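Local coordinates for protein shikimate dehydrogenase (NADP(+)) (Thermotoga maritima, PDB 3U62) that probably catalyses the reversible NADPH-linked reduction of 3-dehydroshikimate to shikimate, a step on the way to chorismate and the aromatic amino acids, at residues V107-G115 with V163-T174; L193-D203 with V215-F225. All coordinates share one frame; numbering follows the deposited sequence.

Contact 1: residues V107-G115 with V163-T174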
loop_
_atom_site.group_PDB
_atom_site.type_symbol
_atom_site.label_atom_id
_atom_site.label_comp_id
_atom_site.label_asym_id
_atom_site.label_seq_id
_atom_site.Cartn_x
_atom_site.Cartn_y
_atom_site.Cartn_z
ATOM N N VAL A 107 -7.171 10.230 -13.228
ATOM C CA VAL A 107 -7.589 8.836 -13.110
ATOM C C VAL A 107 -8.926 8.653 -13.824
ATOM O O VAL A 107 -9.962 9.149 -13.371
ATOM C CB VAL A 107 -7.669 8.371 -11.631
ATOM C CG1 VAL A 107 -8.260 6.971 -11.532
ATOM C CG2 VAL A 107 -6.289 8.396 -10.992
ATOM N N LYS A 108 -8.884 7.953 -14.953
ATOM C CA LYS A 108 -10.071 7.728 -15.772
ATOM C C LYS A 108 -10.907 6.566 -15.238
ATOM O O LYS A 108 -10.369 5.586 -14.715
ATOM C CB LYS A 108 -9.683 7.502 -17.236
ATOM C CG LYS A 108 -9.078 8.726 -17.914
ATOM C CD LYS A 108 -8.756 8.455 -19.375
ATOM C CE LYS A 108 -8.117 9.666 -20.030
ATOM N NZ LYS A 108 -7.640 9.362 -21.415
ATOM N N GLU A 109 -12.223 6.692 -15.380
ATOM C CA GLU A 109 -13.179 5.735 -14.828
ATOM C C GLU A 109 -13.908 4.975 -15.932
ATOM O O GLU A 109 -13.994 5.467 -17.061
ATOM C CB GLU A 109 -14.202 6.462 -13.960
ATOM C CG GLU A 109 -13.610 7.159 -12.754
ATOM C CD GLU A 109 -14.624 8.015 -12.028
ATOM O OE1 GLU A 109 -14.300 9.183 -11.724
ATOM O OE2 GLU A 109 -15.745 7.531 -11.760
ATOM N N PRO A 110 -14.452 3.779 -15.619
ATOM C CA PRO A 110 -14.456 3.074 -14.329
ATOM C C PRO A 110 -13.077 2.600 -13.882
ATOM O O PRO A 110 -12.190 2.381 -14.711
ATOM C CB PRO A 110 -15.355 1.862 -14.597
ATOM C CG PRO A 110 -16.186 2.261 -15.767
ATOM C CD PRO A 110 -15.268 3.066 -16.616
ATOM N N VAL A 111 -12.921 2.444 -12.571
ATOM C CA VAL A 111 -11.674 1.982 -11.975
ATOM C C VAL A 111 -11.882 0.609 -11.344
ATOM O O VAL A 111 -12.800 0.420 -10.541
ATOM C CB VAL A 111 -11.160 2.973 -10.901
ATOM C CG1 VAL A 111 -9.845 2.493 -10.309
ATOM C CG2 VAL A 111 -10.995 4.369 -11.490
ATOM N N VAL A 112 -11.032 -0.346 -11.716
ATOM C CA VAL A 112 -11.043 -1.674 -11.108
ATOM C C VAL A 112 -9.940 -1.758 -10.050
ATOM O O VAL A 112 -8.784 -1.411 -10.311
ATOM C CB VAL A 112 -10.862 -2.803 -12.164
ATOM C CG1 VAL A 112 -10.747 -4.169 -11.494
ATOM C CG2 VAL A 112 -12.028 -2.808 -13.138
ATOM N N VAL A 113 -10.320 -2.207 -8.857
ATOM C CA VAL A 113 -9.381 -2.435 -7.765
ATOM C C VAL A 113 -9.357 -3.932 -7.458
ATOM O O VAL A 113 -10.381 -4.510 -7.087
ATOM C CB VAL A 113 -9.775 -1.632 -6.496
ATOM C CG1 VAL A 113 -8.824 -1.933 -5.342
ATOM C CG2 VAL A 113 -9.797 -0.135 -6.789
ATOM N N VAL A 114 -8.194 -4.557 -7.631
ATOM C CA VAL A 114 -8.040 -5.986 -7.359
ATOM C C VAL A 114 -7.603 -6.188 -5.911
ATOM O O VAL A 114 -6.561 -5.679 -5.490
ATOM C CB VAL A 114 -7.034 -6.669 -8.321
ATOM C CG1 VAL A 114 -7.044 -8.183 -8.129
ATOM C CG2 VAL A 114 -7.352 -6.323 -9.766
ATOM N N GLY A 115 -8.413 -6.930 -5.161
ATOM C CA GLY A 115 -8.178 -7.152 -3.739
ATOM C C GLY A 115 -9.145 -6.372 -2.870
ATOM O O GLY A 115 -9.765 -5.407 -3.326
ATOM N N VAL A 163 -14.643 -7.523 -16.473
ATOM C CA VAL A 163 -14.845 -6.205 -15.864
ATOM C C VAL A 163 -13.770 -5.194 -16.277
ATOM O O VAL A 163 -14.069 -4.008 -16.448
ATOM C CB VAL A 163 -15.006 -6.253 -14.310
ATOM C CG1 VAL A 163 -16.221 -7.091 -13.913
ATOM C CG2 VAL A 163 -13.744 -6.762 -13.630
ATOM N N VAL A 164 -12.533 -5.664 -16.443
ATOM C CA VAL A 164 -11.428 -4.801 -16.876
ATOM C C VAL A 164 -11.660 -4.289 -18.303
ATOM O O VAL A 164 -11.311 -3.148 -18.623
ATOM C CB VAL A 164 -10.047 -5.507 -16.742
ATOM C CG1 VAL A 164 -8.941 -4.711 -17.431
ATOM C CG2 VAL A 164 -9.697 -5.712 -15.277
ATOM N N LYS A 165 -12.267 -5.127 -19.141
ATOM C CA LYS A 165 -12.627 -4.751 -20.509
ATOM C C LYS A 165 -13.509 -3.494 -20.555
ATOM O O LYS A 165 -13.422 -2.702 -21.496
ATOM C CB LYS A 165 -13.320 -5.927 -21.212
ATOM C CG LYS A 165 -13.743 -5.681 -22.662
ATOM C CD LYS A 165 -12.549 -5.531 -23.596
ATOM C CE LYS A 165 -13.002 -5.226 -25.013
ATOM N NZ LYS A 165 -11.852 -5.021 -25.937
ATOM N N LYS A 166 -14.340 -3.314 -19.526
ATOM C CA LYS A 166 -15.271 -2.182 -19.443
ATOM C C LYS A 166 -14.721 -0.999 -18.636
ATOM O O LYS A 166 -15.422 -0.006 -18.417
ATOM C CB LYS A 166 -16.610 -2.643 -18.852
ATOM C CG LYS A 166 -17.386 -3.620 -19.729
ATOM C CD LYS A 166 -18.760 -3.950 -19.144
ATOM C CE LYS A 166 -19.542 -4.831 -20.147
ATOM N NZ LYS A 166 -20.920 -5.133 -19.664
ATOM N N ALA A 167 -13.463 -1.107 -18.210
ATOM C CA ALA A 167 -12.845 -0.109 -17.338
ATOM C C ALA A 167 -11.754 0.697 -18.037
ATOM O O ALA A 167 -11.326 0.356 -19.144
ATOM C CB ALA A 167 -12.292 -0.778 -16.090
ATOM N N LYS A 168 -11.307 1.765 -17.379
ATOM C CA LYS A 168 -10.243 2.616 -17.907
ATOM C C LYS A 168 -8.990 2.626 -17.030
ATOM O O LYS A 168 -7.903 2.962 -17.506
ATOM C CB LYS A 168 -10.749 4.044 -18.134
ATOM C CG LYS A 168 -11.749 4.169 -19.274
ATOM C CD LYS A 168 -11.918 5.612 -19.712
ATOM C CE LYS A 168 -12.938 5.728 -20.832
ATOM N NZ LYS A 168 -12.985 7.107 -21.399
ATOM N N SER A 169 -9.140 2.259 -15.759
ATOM C CA SER A 169 -8.002 2.151 -14.844
ATOM C C SER A 169 -8.038 0.845 -14.060
ATOM O O SER A 169 -9.110 0.367 -13.683
ATOM C CB SER A 169 -7.964 3.336 -13.877
ATOM O OG SER A 169 -7.839 4.565 -14.577
ATOM N N LEU A 170 -6.857 0.281 -13.818
ATOM C CA LEU A 170 -6.718 -0.957 -13.055
ATOM C C LEU A 170 -5.665 -0.815 -11.958
ATOM O O LEU A 170 -4.537 -0.388 -12.217
ATOM C CB LEU A 170 -6.359 -2.124 -13.984
ATOM C CG LEU A 170 -6.041 -3.492 -13.365
ATOM C CD1 LEU A 170 -7.274 -4.112 -12.724
ATOM C CD2 LEU A 170 -5.458 -4.428 -14.405
ATOM N N PHE A 171 -6.052 -1.176 -10.736
ATOM C CA PHE A 171 -5.154 -1.196 -9.586
ATOM C C PHE A 171 -5.036 -2.621 -9.058
ATOM O O PHE A 171 -6.047 -3.227 -8.687
ATOM C CB PHE A 171 -5.694 -0.310 -8.454
ATOM C CG PHE A 171 -5.578 1.172 -8.706
ATOM C CD1 PHE A 171 -6.413 1.807 -9.620
ATOM C CD2 PHE A 171 -4.659 1.939 -7.996
ATOM C CE1 PHE A 171 -6.316 3.180 -9.845
ATOM C CE2 PHE A 171 -4.556 3.314 -8.216
ATOM C CZ PHE A 171 -5.387 3.933 -9.142
ATOM N N ASN A 172 -3.821 -3.164 -9.027
ATOM C CA ASN A 172 -3.577 -4.374 -8.249
ATOM C C ASN A 172 -3.120 -3.995 -6.851
ATOM O O ASN A 172 -2.135 -3.270 -6.692
ATOM C CB ASN A 172 -2.539 -5.296 -8.890
ATOM C CG ASN A 172 -2.149 -6.450 -7.970
ATOM O OD1 ASN A 172 -0.981 -6.620 -7.618
ATOM N ND2 ASN A 172 -3.139 -7.239 -7.555
ATOM N N THR A 173 -3.835 -4.487 -5.843
ATOM C CA THR A 173 -3.483 -4.216 -4.447
ATOM C C THR A 173 -3.136 -5.499 -3.685
ATOM O O THR A 173 -2.843 -5.462 -2.486
ATOM C CB THR A 173 -4.596 -3.445 -3.696
ATOM O OG1 THR A 173 -5.690 -4.328 -3.414
ATOM C CG2 THR A 173 -5.094 -2.257 -4.517
ATOM N N THR A 174 -3.168 -6.628 -4.391
ATOM C CA THR A 174 -2.871 -7.934 -3.803
ATOM C C THR A 174 -1.379 -8.247 -3.882
ATOM O O THR A 174 -0.598 -7.478 -4.453
ATOM C CB THR A 174 -3.638 -9.077 -4.515
ATOM O OG1 THR A 174 -3.096 -9.277 -5.829
ATOM C CG2 THR A 174 -5.124 -8.764 -4.622
HETATM O O HOH W 1 -6.675 6.635 -15.806
#
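The central pair of parallel strands in the Rossmann-type nucleotide-binding domain is formed here, strand 111-114 running beside strand 169-172 with V111 opposite S169 and V114 opposite N172. Backbone bonds from V112 N to S169 O, from F171 N to V112 O and from V114 N to F171 O hold the pair. At the entry P110 O takes two amides, K168 N at 2.9 Å and S169 N at 3.2 Å. S169 OG reaches back to K108 O at 2.7 Å, in the carbonyl plane on a lone pair, and a water joins the same hydroxyl to K108 N. At the other end V114 O is gripped twice by T173, through its N and through OG1 at 2.6 Å; with chi1 at 74°, OG1 lies between the backbone N and the carbonyl carbon, and CG2 is left to meet V113 CG1 at 3.8 Å. A valine at T173 would probably leave V114 O with the backbone amide as its one partner from this residue and so weaken the hold on the strand end just before G115, predicted to bind NADP(+). At G115 a side chain would collide with T173 OG1 and T174 CG2. On the face of V112 and V114, L170 CD1 sits 3.7 Å from both V112 CG1 and V114 CG2, while V112 CG2 packs on A167 CB at 3.6 Å. Across the sheet, V111 CG1 touches the CD1-CE1 side of the F171 ring. That face is covered by helix 118-129, with L127 on V111 and V123 on F171 and T173; strand 135-139 flanks strand 111-114 on its far side, and the F171 ring stacks with Y197 of strand 195-198.

Contact 2: residues L193-D203 with V215-F225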
loop_
_atom_site.group_PDB
_atom_site.type_symbol
_atom_site.label_atom_id
_atom_site.label_comp_id
_atom_site.label_asym_id
_atom_site.label_seq_id
_atom_site.Cartn_x
_atom_site.Cartn_y
_atom_site.Cartn_z
ATOM N N LEU A 193 -6.837 0.268 -21.429
ATOM C CA LEU A 193 -6.746 0.970 -20.155
ATOM C C LEU A 193 -5.834 2.182 -20.316
ATOM O O LEU A 193 -4.888 2.156 -21.110
ATOM C CB LEU A 193 -6.198 0.056 -19.057
ATOM C CG LEU A 193 -7.024 -1.157 -18.610
ATOM C CD1 LEU A 193 -6.177 -2.070 -17.743
ATOM C CD2 LEU A 193 -8.293 -0.746 -17.870
ATOM N N SER A 194 -6.122 3.239 -19.564
ATOM C CA SER A 194 -5.257 4.416 -19.540
ATOM C C SER A 194 -4.292 4.385 -18.355
ATOM O O SER A 194 -3.276 5.084 -18.359
ATOM C CB SER A 194 -6.086 5.704 -19.527
ATOM O OG SER A 194 -6.939 5.756 -18.385
ATOM N N LEU A 195 -4.614 3.574 -17.349
ATOM C CA LEU A 195 -3.762 3.419 -16.173
ATOM C C LEU A 195 -3.706 1.976 -15.687
ATOM O O LEU A 195 -4.740 1.340 -15.472
ATOM C CB LEU A 195 -4.233 4.338 -15.035
ATOM C CG LEU A 195 -3.585 4.193 -13.646
ATOM C CD1 LEU A 195 -2.126 4.636 -13.645
ATOM C CD2 LEU A 195 -4.377 4.966 -12.604
ATOM N N VAL A 196 -2.486 1.467 -15.534
ATOM C CA VAL A 196 -2.243 0.214 -14.828
ATOM C C VAL A 196 -1.356 0.533 -13.628
ATOM O O VAL A 196 -0.233 1.026 -13.779
ATOM C CB VAL A 196 -1.592 -0.861 -15.736
ATOM C CG1 VAL A 196 -1.114 -2.058 -14.915
ATOM C CG2 VAL A 196 -2.572 -1.315 -16.815
ATOM N N TYR A 197 -1.883 0.261 -12.439
ATOM C CA TYR A 197 -1.230 0.613 -11.189
ATOM C C TYR A 197 -1.053 -0.651 -10.360
ATOM O O TYR A 197 -2.010 -1.395 -10.138
ATOM C CB TYR A 197 -2.093 1.636 -10.444
ATOM C CG TYR A 197 -1.441 2.342 -9.270
ATOM C CD1 TYR A 197 -1.125 3.701 -9.340
ATOM C CD2 TYR A 197 -1.177 1.669 -8.076
ATOM C CE1 TYR A 197 -0.543 4.363 -8.261
ATOM C CE2 TYR A 197 -0.594 2.320 -6.994
ATOM C CZ TYR A 197 -0.281 3.665 -7.093
ATOM O OH TYR A 197 0.295 4.309 -6.023
ATOM N N ASP A 198 0.173 -0.896 -9.915
ATOM C CA ASP A 198 0.469 -2.057 -9.087
ATOM C C ASP A 198 1.136 -1.584 -7.804
ATOM O O ASP A 198 2.127 -0.855 -7.849
ATOM C CB ASP A 198 1.381 -3.029 -9.845
ATOM C CG ASP A 198 1.286 -4.458 -9.328
ATOM O OD1 ASP A 198 1.096 -4.657 -8.109
ATOM O OD2 ASP A 198 1.413 -5.391 -10.151
ATOM N N VAL A 199 0.586 -1.988 -6.660
ATOM C CA VAL A 199 1.151 -1.598 -5.365
ATOM C C VAL A 199 2.473 -2.315 -5.088
ATOM O O VAL A 199 3.238 -1.899 -4.211
ATOM C CB VAL A 199 0.168 -1.819 -4.178
ATOM C CG1 VAL A 199 -1.136 -1.051 -4.400
ATOM C CG2 VAL A 199 -0.098 -3.310 -3.947
ATOM N N ILE A 200 2.729 -3.393 -5.829
ATOM C CA ILE A 200 3.979 -4.134 -5.708
ATOM C C ILE A 200 5.135 -3.282 -6.223
ATOM O O ILE A 200 5.065 -2.683 -7.301
ATOM C CB ILE A 200 3.918 -5.515 -6.405
ATOM C CG1 ILE A 200 2.819 -6.370 -5.763
ATOM C CG2 ILE A 200 5.267 -6.235 -6.315
ATOM C CD1 ILE A 200 2.367 -7.556 -6.596
ATOM N N TYR A 201 6.187 -3.239 -5.413
ATOM C CA TYR A 201 7.312 -2.334 -5.578
ATOM C C TYR A 201 8.105 -2.552 -6.874
ATOM O O TYR A 201 8.580 -1.594 -7.487
ATOM C CB TYR A 201 8.215 -2.462 -4.343
ATOM C CG TYR A 201 9.477 -1.648 -4.406
ATOM C CD1 TYR A 201 10.658 -2.204 -4.899
ATOM C CD2 TYR A 201 9.496 -0.321 -3.982
ATOM C CE1 TYR A 201 11.825 -1.463 -4.970
ATOM C CE2 TYR A 201 10.663 0.435 -4.052
ATOM C CZ TYR A 201 11.823 -0.147 -4.544
ATOM O OH TYR A 201 12.989 0.578 -4.618
ATOM N N PHE A 202 8.233 -3.814 -7.280
ATOM C CA PHE A 202 9.058 -4.206 -8.428
ATOM C C PHE A 202 8.202 -4.662 -9.613
ATOM O O PHE A 202 6.986 -4.828 -9.476
ATOM C CB PHE A 202 10.048 -5.310 -8.019
ATOM C CG PHE A 202 9.435 -6.412 -7.186
ATOM C CD1 PHE A 202 8.782 -7.484 -7.791
ATOM C CD2 PHE A 202 9.524 -6.387 -5.795
ATOM C CE1 PHE A 202 8.217 -8.506 -7.026
ATOM C CE2 PHE A 202 8.963 -7.403 -5.020
ATOM C CZ PHE A 202 8.310 -8.465 -5.639
ATOM N N ASP A 203 8.843 -4.854 -10.768
ATOM C CA ASP A 203 8.159 -5.311 -11.980
ATOM C C ASP A 203 7.397 -6.607 -11.749
ATOM O O ASP A 203 7.946 -7.590 -11.239
ATOM C CB ASP A 203 9.150 -5.503 -13.134
ATOM C CG ASP A 203 9.525 -4.201 -13.822
ATOM O OD1 ASP A 203 9.033 -3.123 -13.426
ATOM O OD2 ASP A 203 10.330 -4.260 -14.777
ATOM N N VAL A 215 0.053 0.928 -22.570
ATOM C CA VAL A 215 -0.834 1.632 -21.642
ATOM C C VAL A 215 -0.191 2.966 -21.253
ATOM O O VAL A 215 0.988 3.006 -20.893
ATOM C CB VAL A 215 -1.149 0.771 -20.389
ATOM C CG1 VAL A 215 -1.905 1.574 -19.336
ATOM C CG2 VAL A 215 -1.945 -0.465 -20.778
ATOM N N LYS A 216 -0.968 4.046 -21.345
ATOM C CA LYS A 216 -0.470 5.409 -21.132
ATOM C C LYS A 216 0.347 5.560 -19.848
ATOM O O LYS A 216 1.528 5.919 -19.897
ATOM C CB LYS A 216 -1.630 6.411 -21.151
ATOM C CG LYS A 216 -1.206 7.872 -21.073
ATOM C CD LYS A 216 -2.413 8.790 -21.098
ATOM C CE LYS A 216 -2.002 10.249 -21.166
ATOM N NZ LYS A 216 -3.186 11.156 -21.253
ATOM N N HIS A 217 -0.281 5.285 -18.707
ATOM C CA HIS A 217 0.404 5.346 -17.422
ATOM C C HIS A 217 0.507 3.972 -16.786
ATOM O O HIS A 217 -0.499 3.294 -16.564
ATOM C CB HIS A 217 -0.300 6.302 -16.462
ATOM C CG HIS A 217 -0.310 7.724 -16.921
ATOM N ND1 HIS A 217 0.843 8.446 -17.150
ATOM C CD2 HIS A 217 -1.339 8.572 -17.159
ATOM C CE1 HIS A 217 0.522 9.670 -17.529
ATOM N NE2 HIS A 217 -0.795 9.771 -17.543
ATOM N N ILE A 218 1.741 3.568 -16.505
ATOM C CA ILE A 218 2.014 2.313 -15.821
ATOM C C ILE A 218 2.847 2.628 -14.588
ATOM O O ILE A 218 4.035 2.960 -14.690
ATOM C CB ILE A 218 2.732 1.304 -16.741
ATOM C CG1 ILE A 218 1.901 1.063 -18.004
ATOM C CG2 ILE A 218 2.975 -0.013 -16.007
ATOM C CD1 ILE A 218 2.724 0.736 -19.239
ATOM N N ILE A 219 2.209 2.537 -13.425
ATOM C CA ILE A 219 2.827 2.958 -12.175
ATOM C C ILE A 219 2.981 1.771 -11.226
ATOM O O ILE A 219 1.996 1.133 -10.850
ATOM C CB ILE A 219 2.014 4.105 -11.504
ATOM C CG1 ILE A 219 1.919 5.314 -12.447
ATOM C CG2 ILE A 219 2.643 4.512 -10.174
ATOM C CD1 ILE A 219 0.810 6.319 -12.096
ATOM N N LYS A 220 4.228 1.474 -10.859
ATOM C CA LYS A 220 4.522 0.441 -9.864
ATOM C C LYS A 220 4.444 1.031 -8.460
ATOM O O LYS A 220 4.194 2.227 -8.291
ATOM C CB LYS A 220 5.911 -0.169 -10.078
ATOM C CG LYS A 220 6.206 -0.682 -11.476
ATOM C CD LYS A 220 7.585 -1.335 -11.524
ATOM C CE LYS A 220 8.715 -0.328 -11.300
ATOM N NZ LYS A 220 10.049 -0.992 -11.275
ATOM N N GLY A 221 4.677 0.191 -7.456
ATOM C CA GLY A 221 4.510 0.586 -6.059
ATOM C C GLY A 221 5.590 1.473 -5.466
ATOM O O GLY A 221 5.506 1.840 -4.292
ATOM N N ASN A 222 6.598 1.823 -6.265
ATOM C CA ASN A 222 7.725 2.616 -5.769
ATOM C C ASN A 222 7.368 4.052 -5.372
ATOM O O ASN A 222 7.891 4.563 -4.377
ATOM C CB ASN A 222 8.906 2.589 -6.748
ATOM C CG ASN A 222 8.553 3.142 -8.117
ATOM O OD1 ASN A 222 7.420 3.019 -8.586
ATOM N ND2 ASN A 222 9.534 3.750 -8.775
ATOM N N LEU A 223 6.491 4.699 -6.142
ATOM C CA LEU A 223 6.030 6.054 -5.811
ATOM C C LEU A 223 5.176 6.065 -4.545
ATOM O O LEU A 223 5.348 6.931 -3.683
ATOM C CB LEU A 223 5.251 6.677 -6.976
ATOM C CG LEU A 223 6.025 7.385 -8.094
ATOM C CD1 LEU A 223 5.099 7.652 -9.275
ATOM C CD2 LEU A 223 6.654 8.692 -7.603
ATOM N N MET A 224 4.260 5.103 -4.445
ATOM C CA MET A 224 3.429 4.919 -3.256
ATOM C C MET A 224 4.300 4.709 -2.019
ATOM O O MET A 224 4.049 5.310 -0.972
ATOM C CB MET A 224 2.476 3.736 -3.451
ATOM C CG MET A 224 1.538 3.459 -2.283
ATOM S SD MET A 224 0.574 1.961 -2.553
ATOM C CE MET A 224 -0.265 1.803 -0.978
ATOM N N PHE A 225 5.321 3.863 -2.151
ATOM C CA PHE A 225 6.266 3.606 -1.067
ATOM C C PHE A 225 7.007 4.875 -0.650
ATOM O O PHE A 225 7.135 5.163 0.541
ATOM C CB PHE A 225 7.275 2.515 -1.450
ATOM C CG PHE A 225 8.330 2.290 -0.406
ATOM C CD1 PHE A 225 8.091 1.441 0.670
ATOM C CD2 PHE A 225 9.554 2.951 -0.479
ATOM C CE1 PHE A 225 9.057 1.241 1.651
ATOM C CE2 PHE A 225 10.526 2.761 0.497
ATOM C CZ PHE A 225 10.279 1.903 1.565
HETATM O O HOH W 2 -3.551 4.065 -22.565
HETATM O O HOH W 3 2.983 4.211 -6.821
HETATM O O HOH W 4 4.053 0.298 -2.587
HETATM O O HOH W 5 11.138 -1.121 -8.541
#
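A parallel beta-alpha-beta unit of the Rossmann-type domain closes here: strand 195-198 pairs with the outermost strand 217-219, helix 205-213 making the crossover, and the loops that follow the two strands carry residues predicted to bind NADP(+) and shikimate. Backbone bonds run from H217 N to S194 O, V196 N to H217 O, I219 N to V196 O and D198 N to I219 O. On one face L195 CD1 meets I219 CD1 at 3.7 Å. Y197, its CG anti to the backbone N (chi1 -167°), sets its ring obliquely across I219, with CE1 3.7 Å from I219 CG2 and I219 O over one face near the rim. Its OH hydrogen-bonds to S101 and shares a water with K220 O and M224 N. On the other face V196 CG2 packs against V215 CG1, crossing it at about a right angle. Beyond the strands, V199 and G221, both predicted to bind NADP(+), come together: V199 O lies 3.3 Å from G221 CA, where a side chain would collide with it, and a water bridges V199 O to G221 O. G221 N bonds to I200 O at 2.9 Å, coming from above the carbonyl plane. Y201, predicted to bind shikimate, turns CE2 to N222 CB at 3.9 Å, its ring nearly perpendicular to the N222 amide plane. The K220 chain bends at chi3 (-66°), bringing NZ over the carboxylate plane of D203 to form a salt bridge with OD1 at 3.2 Å; D203 OD2 pairs with R211, and a water ties K220 NZ to Y201 O.

Contact 1 and contact 2 lie side by side in one parallel sheet, their centres about 12 Å apart, since strands 169-172 and 195-198 are neighbours; K168 O to S194 N and L170 O to Y197 N, both 2.7 Å, probably join them by hydrogen bonds. Contact 1 is the more buried, in the middle of the sheet; strand 111-114 brings four valines, and hydroxyls of S169 and T173 bind backbone carbonyls at its ends. Contact 2 includes the outermost strand and is only partly buried; its salt bridge and most of its bridging waters lie beyond the strand ends. Each holds residues predicted to bind NADP(+) just after its strands: G115 in contact 1, V199 and G221 in contact 2.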